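PDB 5G5G: putative xanthine dehydrogenase YAGS fad-binding subunit from Escherichia coli, which probably oxidises aldehydes in the periplasm as part of a three-chain molybdenum–iron–sulphur–flavin enzyme, this chain binding the molybdenum and pterin cytosine dinucleotide. Local coordinates for residues V174-T179 against D366-K371; G373-E378 against F412-R417; E403-G408 against G588-V593. All blocks are in the same frame, centred on the assembly; numbering follows the deposited sequence.

Contact 1. Residues V174-T179 against D366-K371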
loop_
_atom_site.group_PDB
_atom_site.type_symbol
_atom_site.label_atom_id
_atom_site.label_comp_id
_atom_site.label_asym_id
_atom_site.label_seq_id
_atom_site.Cartn_x
_atom_site.Cartn_y
_atom_site.Cartn_z
ATOM N N VAL C 174 8.023 -34.808 -22.591
ATOM C CA VAL C 174 8.662 -33.536 -22.269
ATOM C C VAL C 174 8.183 -33.172 -20.894
ATOM O O VAL C 174 7.009 -33.398 -20.578
ATOM C CB VAL C 174 8.325 -32.450 -23.314
ATOM C CG1 VAL C 174 6.848 -32.205 -23.444
ATOM C CG2 VAL C 174 8.957 -31.128 -22.967
ATOM N N LYS C 175 9.087 -32.699 -20.045
ATOM C CA LYS C 175 8.686 -32.401 -18.702
ATOM C C LYS C 175 9.539 -31.366 -18.020
ATOM O O LYS C 175 10.654 -31.116 -18.442
ATOM C CB LYS C 175 8.692 -33.669 -17.863
ATOM C CG LYS C 175 10.074 -34.250 -17.618
ATOM C CD LYS C 175 10.098 -35.746 -17.390
ATOM C CE LYS C 175 9.932 -36.506 -18.706
ATOM N NZ LYS C 175 9.878 -37.986 -18.614
ATOM N N ILE C 176 8.978 -30.781 -16.972
ATOM C CA ILE C 176 9.726 -29.833 -16.106
ATOM C C ILE C 176 9.619 -30.256 -14.650
ATOM O O ILE C 176 8.673 -30.951 -14.280
ATOM C CB ILE C 176 9.277 -28.343 -16.268
ATOM C CG1 ILE C 176 7.834 -28.148 -15.839
ATOM C CG2 ILE C 176 9.458 -27.861 -17.701
ATOM C CD1 ILE C 176 7.683 -27.757 -14.369
ATOM N N ASP C 177 10.638 -29.881 -13.870
ATOM C CA ASP C 177 10.695 -30.083 -12.410
ATOM C C ASP C 177 11.361 -28.822 -11.878
ATOM O O ASP C 177 12.539 -28.609 -12.142
ATOM C CB ASP C 177 11.510 -31.331 -12.049
ATOM C CG ASP C 177 11.604 -31.583 -10.544
ATOM O OD1 ASP C 177 11.626 -30.633 -9.786
ATOM O OD2 ASP C 177 11.713 -32.750 -10.103
ATOM N N ALA C 178 10.605 -27.981 -11.186
ATOM C CA ALA C 178 11.094 -26.666 -10.811
ATOM C C ALA C 178 10.513 -26.282 -9.492
ATOM O O ALA C 178 9.437 -26.773 -9.139
ATOM C CB ALA C 178 10.729 -25.600 -11.842
ATOM N N THR C 179 11.241 -25.425 -8.775
ATOM C CA THR C 179 10.838 -24.945 -7.458
ATOM C C THR C 179 10.726 -23.447 -7.538
ATOM O O THR C 179 11.561 -22.793 -8.154
ATOM C CB THR C 179 11.862 -25.396 -6.371
ATOM O OG1 THR C 179 11.897 -26.836 -6.344
ATOM C CG2 THR C 179 11.553 -24.880 -4.969
ATOM N N ASP C 366 4.680 -21.842 -18.675
ATOM C CA ASP C 366 5.507 -21.138 -19.659
ATOM C C ASP C 366 6.773 -21.950 -19.934
ATOM O O ASP C 366 7.176 -22.087 -21.096
ATOM C CB ASP C 366 5.852 -19.732 -19.195
ATOM C CG ASP C 366 6.253 -18.821 -20.349
ATOM O OD1 ASP C 366 5.421 -18.576 -21.240
ATOM O OD2 ASP C 366 7.394 -18.329 -20.339
ATOM N N GLU C 367 7.400 -22.496 -18.888
ATOM C CA GLU C 367 8.605 -23.347 -19.073
ATOM C C GLU C 367 8.321 -24.616 -19.868
ATOM O O GLU C 367 9.098 -24.987 -20.753
ATOM C CB GLU C 367 9.278 -23.707 -17.747
ATOM C CG GLU C 367 9.755 -22.474 -16.941
ATOM C CD GLU C 367 10.661 -22.820 -15.778
ATOM O OE1 GLU C 367 11.639 -23.534 -16.061
ATOM O OE2 GLU C 367 10.380 -22.383 -14.639
ATOM N N LEU C 368 7.193 -25.276 -19.549
ATOM C CA LEU C 368 6.849 -26.491 -20.242
ATOM C C LEU C 368 6.495 -26.235 -21.700
ATOM O O LEU C 368 6.931 -26.963 -22.566
ATOM C CB LEU C 368 5.741 -27.243 -19.505
ATOM C CG LEU C 368 5.367 -28.613 -20.067
ATOM C CD1 LEU C 368 6.518 -29.621 -20.137
ATOM C CD2 LEU C 368 4.210 -29.166 -19.243
ATOM N N ALA C 369 5.752 -25.155 -21.970
ATOM C CA ALA C 369 5.376 -24.798 -23.338
ATOM C C ALA C 369 6.647 -24.529 -24.184
ATOM O O ALA C 369 6.774 -24.996 -25.313
ATOM C CB ALA C 369 4.447 -23.583 -23.336
ATOM N N GLU C 370 7.600 -23.837 -23.589
ATOM C CA GLU C 370 8.850 -23.513 -24.249
ATOM C C GLU C 370 9.607 -24.785 -24.584
ATOM O O GLU C 370 10.062 -24.967 -25.687
ATOM C CB GLU C 370 9.696 -22.598 -23.342
ATOM C CG GLU C 370 11.071 -22.308 -23.898
ATOM C CD GLU C 370 11.867 -21.355 -23.049
ATOM O OE1 GLU C 370 11.783 -21.441 -21.818
ATOM O OE2 GLU C 370 12.586 -20.512 -23.634
ATOM N N LYS C 371 9.691 -25.698 -23.631
ATOM C CA LYS C 371 10.370 -26.964 -23.836
ATOM C C LYS C 371 9.711 -27.806 -24.920
ATOM O O LYS C 371 10.419 -28.432 -25.734
ATOM C CB LYS C 371 10.420 -27.741 -22.525
ATOM C CG LYS C 371 11.536 -28.740 -22.378
ATOM C CD LYS C 371 11.899 -28.705 -20.891
ATOM C CE LYS C 371 12.656 -29.920 -20.498
ATOM N NZ LYS C 371 13.006 -29.756 -19.052
#
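Lys371 and Val174 run past each other in opposite directions, the lysine's aliphatic part lying against one methyl of the valine: Val174 CG2 is 3.6 Å from Lys371 CG and almost as near to its CB. That methyl also meets Leu368 CD1, at 4.0 Å. Beyond CG the lysine bends at chi2, which brings its amine to the carbonyl of Lys175, where NZ donates to O over 2.8 Å. The C=O...NZ angle of 162° places the amine nearly in line with the carbonyl bond.

The backbones of Val174, Ile176 and Ala178 pair with strand 285-293, while strand 174-182 is the outermost strand, within this chain, of a five-stranded mixed sheet. The lysine therefore takes a carbonyl on the border of that sheet, and helix 354-372 packs on the sheet face from which the CB atoms of Val174, Ile176 and Ala178 rise. The axes of the two short segments approach to 8.0 Å at 147°, closer to antiparallel than to perpendicular.

Ile176 meets the helix backbone more than any side-chain end: its CG2 is 3.9 Å from Leu368 CA and also touches Glu367 CB. Leu368, with CG anti to its own N (chi1 -175°), reaches beside this methyl and sets CD1 3.8 Å from Lys175 CA; the leucine side chain also touches Ile291 of strand 285-293 and Phe379 of helix 376-382. The carboxylate of Glu367 turns to Tyr180 and Arg715, and its OE2 passes loosely by Ala178 CB.

Contact 2. Residues G373-E378 against F412-R417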
loop_
_atom_site.group_PDB
_atom_site.type_symbol
_atom_site.label_atom_id
_atom_site.label_comp_id
_atom_site.label_asym_id
_atom_site.label_seq_id
_atom_site.Cartn_x
_atom_site.Cartn_y
_atom_site.Cartn_z
ATOM N N GLY C 373 8.116 -26.606 -27.428
ATOM C CA GLY C 373 8.071 -25.884 -28.722
ATOM C C GLY C 373 6.671 -25.377 -29.117
ATOM O O GLY C 373 6.334 -25.325 -30.303
ATOM N N ILE C 374 5.833 -25.037 -28.132
ATOM C CA ILE C 374 4.435 -24.661 -28.399
ATOM C C ILE C 374 4.232 -23.285 -27.823
ATOM O O ILE C 374 4.631 -23.027 -26.702
ATOM C CB ILE C 374 3.471 -25.689 -27.758
ATOM C CG1 ILE C 374 3.722 -27.094 -28.384
ATOM C CG2 ILE C 374 2.023 -25.255 -27.918
ATOM C CD1 ILE C 374 2.905 -28.185 -27.714
ATOM N N ASP C 375 3.606 -22.401 -28.594
ATOM C CA ASP C 375 3.214 -21.063 -28.108
ATOM C C ASP C 375 2.445 -21.201 -26.791
ATOM O O ASP C 375 1.569 -22.033 -26.660
ATOM C CB ASP C 375 2.359 -20.346 -29.169
ATOM C CG ASP C 375 1.767 -19.065 -28.661
ATOM O OD1 ASP C 375 0.670 -19.141 -28.087
ATOM O OD2 ASP C 375 2.394 -18.000 -28.824
ATOM N N PRO C 376 2.760 -20.361 -25.798
ATOM C CA PRO C 376 2.171 -20.574 -24.471
ATOM C C PRO C 376 0.655 -20.335 -24.398
ATOM O O PRO C 376 -0.014 -20.896 -23.524
ATOM C CB PRO C 376 2.931 -19.580 -23.555
ATOM C CG PRO C 376 3.579 -18.653 -24.482
ATOM C CD PRO C 376 3.795 -19.341 -25.794
ATOM N N VAL C 377 0.114 -19.530 -25.303
ATOM C CA VAL C 377 -1.362 -19.379 -25.376
ATOM C C VAL C 377 -1.936 -20.657 -25.933
ATOM O O VAL C 377 -2.830 -21.226 -25.346
ATOM C CB VAL C 377 -1.789 -18.179 -26.235
ATOM C CG1 VAL C 377 -3.300 -18.179 -26.459
ATOM C CG2 VAL C 377 -1.305 -16.870 -25.632
ATOM N N GLU C 378 -1.413 -21.130 -27.068
ATOM C CA GLU C 378 -1.891 -22.379 -27.659
ATOM C C GLU C 378 -1.743 -23.578 -26.723
ATOM O O GLU C 378 -2.574 -24.477 -26.724
ATOM C CB GLU C 378 -1.158 -22.681 -28.970
ATOM C CG GLU C 378 -1.567 -21.740 -30.118
ATOM C CD GLU C 378 -3.076 -21.770 -30.454
ATOM O OE1 GLU C 378 -3.793 -22.795 -30.279
ATOM O OE2 GLU C 378 -3.560 -20.724 -30.907
ATOM N N PHE C 412 -4.185 -7.709 -27.741
ATOM C CA PHE C 412 -2.827 -7.326 -27.300
ATOM C C PHE C 412 -1.815 -7.296 -28.395
ATOM O O PHE C 412 -0.800 -6.682 -28.230
ATOM C CB PHE C 412 -2.378 -8.327 -26.246
ATOM C CG PHE C 412 -1.091 -7.988 -25.541
ATOM C CD1 PHE C 412 -1.052 -7.066 -24.525
ATOM C CD2 PHE C 412 0.077 -8.709 -25.852
ATOM C CE1 PHE C 412 0.153 -6.835 -23.817
ATOM C CE2 PHE C 412 1.262 -8.516 -25.134
ATOM C CZ PHE C 412 1.292 -7.573 -24.114
ATOM N N GLY C 413 -2.076 -8.028 -29.477
ATOM C CA GLY C 413 -1.118 -8.202 -30.537
ATOM C C GLY C 413 -0.058 -9.211 -30.149
ATOM O O GLY C 413 1.144 -9.012 -30.444
ATOM N N TRP C 414 -0.510 -10.333 -29.578
ATOM C CA TRP C 414 0.396 -11.373 -29.121
ATOM C C TRP C 414 1.276 -11.945 -30.228
ATOM O O TRP C 414 2.442 -12.285 -29.996
ATOM C CB TRP C 414 -0.405 -12.493 -28.461
ATOM C CG TRP C 414 0.403 -13.598 -27.982
ATOM C CD1 TRP C 414 0.495 -14.822 -28.536
ATOM C CD2 TRP C 414 1.264 -13.590 -26.846
ATOM N NE1 TRP C 414 1.337 -15.611 -27.777
ATOM C CE2 TRP C 414 1.836 -14.873 -26.744
ATOM C CE3 TRP C 414 1.584 -12.630 -25.870
ATOM C CZ2 TRP C 414 2.744 -15.209 -25.722
ATOM C CZ3 TRP C 414 2.479 -12.985 -24.845
ATOM C CH2 TRP C 414 3.034 -14.241 -24.787
ATOM N N LYS C 415 0.727 -12.068 -31.431
ATOM C CA LYS C 415 1.535 -12.601 -32.507
ATOM C C LYS C 415 2.747 -11.748 -32.887
ATOM O O LYS C 415 3.656 -12.226 -33.553
ATOM C CB LYS C 415 0.657 -12.985 -33.700
ATOM C CG LYS C 415 -0.237 -14.178 -33.334
ATOM C CD LYS C 415 -0.635 -15.044 -34.506
ATOM C CE LYS C 415 -1.475 -16.227 -34.070
ATOM N NZ LYS C 415 -2.922 -15.837 -33.986
ATOM N N GLN C 416 2.807 -10.521 -32.422
ATOM C CA GLN C 416 3.947 -9.671 -32.713
ATOM C C GLN C 416 5.139 -9.894 -31.709
ATOM O O GLN C 416 6.226 -9.346 -31.903
ATOM C CB GLN C 416 3.427 -8.202 -32.886
ATOM C CG GLN C 416 2.756 -7.941 -34.301
ATOM C CD GLN C 416 1.395 -8.667 -34.622
ATOM O OE1 GLN C 416 0.322 -8.299 -34.098
ATOM N NE2 GLN C 416 1.433 -9.655 -35.546
ATOM N N ARG C 417 4.937 -10.728 -30.682
ATOM C CA ARG C 417 6.001 -11.183 -29.772
ATOM C C ARG C 417 7.094 -11.954 -30.550
ATOM O O ARG C 417 6.796 -12.784 -31.412
ATOM C CB ARG C 417 5.437 -12.133 -28.708
ATOM C CG ARG C 417 6.468 -12.654 -27.703
ATOM C CD ARG C 417 5.871 -13.725 -26.791
ATOM N NE ARG C 417 5.814 -14.975 -27.548
ATOM C CZ ARG C 417 6.234 -16.184 -27.151
ATOM N NH1 ARG C 417 6.701 -16.449 -25.962
ATOM N NH2 ARG C 417 6.119 -17.187 -28.009
HETATM O O HOH W 1 4.449 -17.381 -30.439
#
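Trp414 lies with its indole between Val377 and Arg417, and its pyrrole N-H is used by Asp375. From CB, chi1 of 179° puts CG opposite the backbone N, directing the ring at residues 375-377. CD1 comes first, within 4.0 Å of Val377 CG2. NE1 follows and donates to Asp375 OD2 at 2.8 Å with an N-H...O angle of 156°. The oxygen sits close to the ring plane and offers its syn lone pair, although the carboxylate itself is turned 79° from the indole. Val377 CG2 covers one face of the five-membered ring as a CH-pi contact, 3.9 Å from its centroid. Farther out, CZ2 meets Pro376 CG at 3.8 Å, near the ring's edge.

The opposite face belongs to Arg417, whose CD lies 3.5 Å above the plane toward the rim. Its chain bends at chi3, and CZ2 of the indole then lies over one face of the guanidinium. Arg417 NH2 stands 3.9 Å from Asp375 OD2, a long salt bridge in which no N-H points at the oxygen. A water donates to OD2 and accepts from NH2, joining the two charges where the direct geometry does not.

OD1 of Asp375 is occupied as well: Glu378 N donates to its anti lone pair at 3.1 Å, and Val377 N adds a weak bond to the same oxygen. Positive charge on Arg417 and the helix start would probably both stabilise the carboxylate. Asp375 is thus an N-cap of helix 376-382, whose cap is gripped in turn by the 3-10 turn that follows helix 401-412.

Contact 3. Residues E403-G408 against G588-V593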
loop_
_atom_site.group_PDB
_atom_site.type_symbol
_atom_site.label_atom_id
_atom_site.label_comp_id
_atom_site.label_asym_id
_atom_site.label_seq_id
_atom_site.Cartn_x
_atom_site.Cartn_y
_atom_site.Cartn_z
ATOM N N GLU C 403 -11.503 -18.608 -24.565
ATOM C CA GLU C 403 -11.948 -17.325 -25.114
ATOM C C GLU C 403 -11.291 -16.091 -24.477
ATOM O O GLU C 403 -11.010 -15.101 -25.200
ATOM C CB GLU C 403 -13.467 -17.253 -25.045
ATOM C CG GLU C 403 -14.121 -18.242 -25.985
ATOM C CD GLU C 403 -14.331 -19.681 -25.432
ATOM O OE1 GLU C 403 -13.980 -20.017 -24.262
ATOM O OE2 GLU C 403 -14.807 -20.516 -26.271
ATOM N N CYS C 404 -11.010 -16.149 -23.168
ATOM C CA CYS C 404 -10.202 -15.114 -22.544
ATOM C C CYS C 404 -8.826 -14.992 -23.238
ATOM O O CYS C 404 -8.366 -13.895 -23.623
ATOM C CB CYS C 404 -9.993 -15.366 -21.076
ATOM S SG CYS C 404 -11.492 -15.116 -20.105
ATOM N N LEU C 405 -8.195 -16.146 -23.466
ATOM C CA LEU C 405 -6.865 -16.149 -24.018
ATOM C C LEU C 405 -6.867 -15.711 -25.463
ATOM O O LEU C 405 -6.022 -14.903 -25.888
ATOM C CB LEU C 405 -6.251 -17.515 -23.852
ATOM C CG LEU C 405 -5.890 -17.876 -22.426
ATOM C CD1 LEU C 405 -5.594 -19.336 -22.389
ATOM C CD2 LEU C 405 -4.706 -17.061 -21.916
ATOM N N ARG C 406 -7.813 -16.218 -26.248
ATOM C CA ARG C 406 -7.873 -15.828 -27.690
ATOM C C ARG C 406 -8.208 -14.355 -27.887
ATOM O O ARG C 406 -7.567 -13.642 -28.692
ATOM C CB ARG C 406 -8.857 -16.714 -28.491
ATOM C CG ARG C 406 -8.445 -18.169 -28.658
ATOM C CD ARG C 406 -9.233 -18.823 -29.789
ATOM N NE ARG C 406 -8.636 -20.092 -30.222
ATOM C CZ ARG C 406 -9.254 -21.275 -30.273
ATOM N NH1 ARG C 406 -10.559 -21.429 -29.977
ATOM N NH2 ARG C 406 -8.554 -22.333 -30.678
ATOM N N THR C 407 -9.187 -13.863 -27.124
ATOM C CA THR C 407 -9.573 -12.455 -27.188
ATOM C C THR C 407 -8.419 -11.582 -26.759
ATOM O O THR C 407 -8.094 -10.586 -27.440
ATOM C CB THR C 407 -10.784 -12.167 -26.283
ATOM O OG1 THR C 407 -11.900 -12.927 -26.754
ATOM C CG2 THR C 407 -11.172 -10.679 -26.273
ATOM N N GLY C 408 -7.767 -11.973 -25.662
ATOM C CA GLY C 408 -6.605 -11.241 -25.201
ATOM C C GLY C 408 -5.451 -11.199 -26.178
ATOM O O GLY C 408 -4.873 -10.108 -26.440
ATOM N N GLY C 588 -7.318 -14.103 -18.709
ATOM C CA GLY C 588 -6.087 -14.144 -19.458
ATOM C C GLY C 588 -5.399 -12.795 -19.284
ATOM O O GLY C 588 -6.003 -11.742 -19.522
ATOM N N HIS C 589 -4.170 -12.835 -18.787
ATOM C CA HIS C 589 -3.355 -11.670 -18.524
ATOM C C HIS C 589 -2.201 -11.580 -19.473
ATOM O O HIS C 589 -1.438 -12.562 -19.603
ATOM C CB HIS C 589 -2.786 -11.746 -17.118
ATOM C CG HIS C 589 -3.807 -11.568 -16.052
ATOM N ND1 HIS C 589 -4.441 -10.365 -15.826
ATOM C CD2 HIS C 589 -4.359 -12.452 -15.198
ATOM C CE1 HIS C 589 -5.303 -10.508 -14.842
ATOM N NE2 HIS C 589 -5.281 -11.766 -14.450
ATOM N N PHE C 590 -2.068 -10.418 -20.126
ATOM C CA PHE C 590 -1.048 -10.180 -21.170
ATOM C C PHE C 590 -0.276 -8.925 -20.790
ATOM O O PHE C 590 -0.904 -7.908 -20.477
ATOM C CB PHE C 590 -1.685 -9.988 -22.565
ATOM C CG PHE C 590 -2.296 -11.216 -23.124
ATOM C CD1 PHE C 590 -3.582 -11.591 -22.735
ATOM C CD2 PHE C 590 -1.585 -12.040 -24.018
ATOM C CE1 PHE C 590 -4.148 -12.752 -23.233
ATOM C CE2 PHE C 590 -2.175 -13.164 -24.561
ATOM C CZ PHE C 590 -3.459 -13.556 -24.131
ATOM N N VAL C 591 1.052 -9.014 -20.702
ATOM C CA VAL C 591 1.890 -7.920 -20.230
ATOM C C VAL C 591 3.070 -7.673 -21.140
ATOM O O VAL C 591 3.687 -8.627 -21.651
ATOM C CB VAL C 591 2.468 -8.247 -18.818
ATOM C CG1 VAL C 591 3.448 -7.181 -18.391
ATOM C CG2 VAL C 591 1.340 -8.435 -17.822
ATOM N N GLU C 592 3.382 -6.398 -21.340
ATOM C CA GLU C 592 4.617 -5.995 -21.979
ATOM C C GLU C 592 5.468 -5.290 -20.938
ATOM O O GLU C 592 4.950 -4.377 -20.222
ATOM C CB GLU C 592 4.327 -5.099 -23.205
ATOM C CG GLU C 592 5.572 -4.567 -23.913
ATOM C CD GLU C 592 5.229 -3.599 -25.038
ATOM O OE1 GLU C 592 4.538 -3.970 -25.980
ATOM O OE2 GLU C 592 5.699 -2.459 -25.000
ATOM N N VAL C 593 6.732 -5.706 -20.793
ATOM C CA VAL C 593 7.628 -5.071 -19.842
ATOM C C VAL C 593 8.856 -4.537 -20.521
ATOM O O VAL C 593 9.222 -4.995 -21.633
ATOM C CB VAL C 593 8.165 -6.014 -18.756
ATOM C CG1 VAL C 593 7.017 -6.514 -17.968
ATOM C CG2 VAL C 593 8.967 -7.170 -19.374
#
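Phe590 and Gly408 mark the place where helix 401-412 packs on an antiparallel part of a five-stranded mixed sheet, against strand 584-596. The axes of the two short segments run at 28° to one another and come within 7.7 Å, a spacing consistent with the glycines on both sides. Gly408 CA is 3.5 Å from Phe590 CE1, and the carbon of its carbonyl lies over one face of the ring. A CB built on Gly408 would collide with CE1, so the ring rests directly on helix backbone. Across from Leu405 the strand carries Gly588, and their CA atoms are 5.0 Å apart. A CB there would fall tightly against Leu405 CD2 and close to Cys404 O.

Phe590 turns its CG anti to its own carbonyl carbon (chi1 -69°), and the ring then reaches the groove beside the helix with CZ foremost. CZ approaches Leu405 O to 3.4 Å, obliquely, while Cys404 O lies more distantly at the ring's edge. Leu405 CD2 lies 4.1 Å from Gly588 CA and a little farther from Phe590 CZ. Val377 of helix 376-382 and Val435 of strand 429-441 also touch both Leu405 and Phe590. Replacing Phe590 by an alanine would probably open a gap above Gly408 and leave Leu405 CD2 without its aromatic neighbour.

Cys404 adds its CB against Gly588 N, at 3.8 Å. No hydrogen bond crosses between the segments, all five touching residues are buried, and the chemistry implies that close fit of ring, methyl and bare backbone, with no directional polar bond, holds helix and strand together.

The three contacts lie on the same side of the chain's centre: the centres of contacts 1 and 2 are about 17 Å apart, those of 2 and 3 about 9 Å, and those of 1 and 3 about 20 Å. Contact 1 closes before contact 2 opens, and helix 354-372 is followed, after the short turn 373-375, by helix 376-382, with Ala369 CB packing on Pro376 CA. Contacts 2 and 3 interleave along the chain and share helix 401-412; Trp414 CE3 touches Phe590 CD2 at 3.7 Å. Strand 174-182 and strand 584-596 belong to different five-stranded sheets, so this run of helices and turns links the sheets of the two regions assigned to the molybdopterin cofactor-binding family.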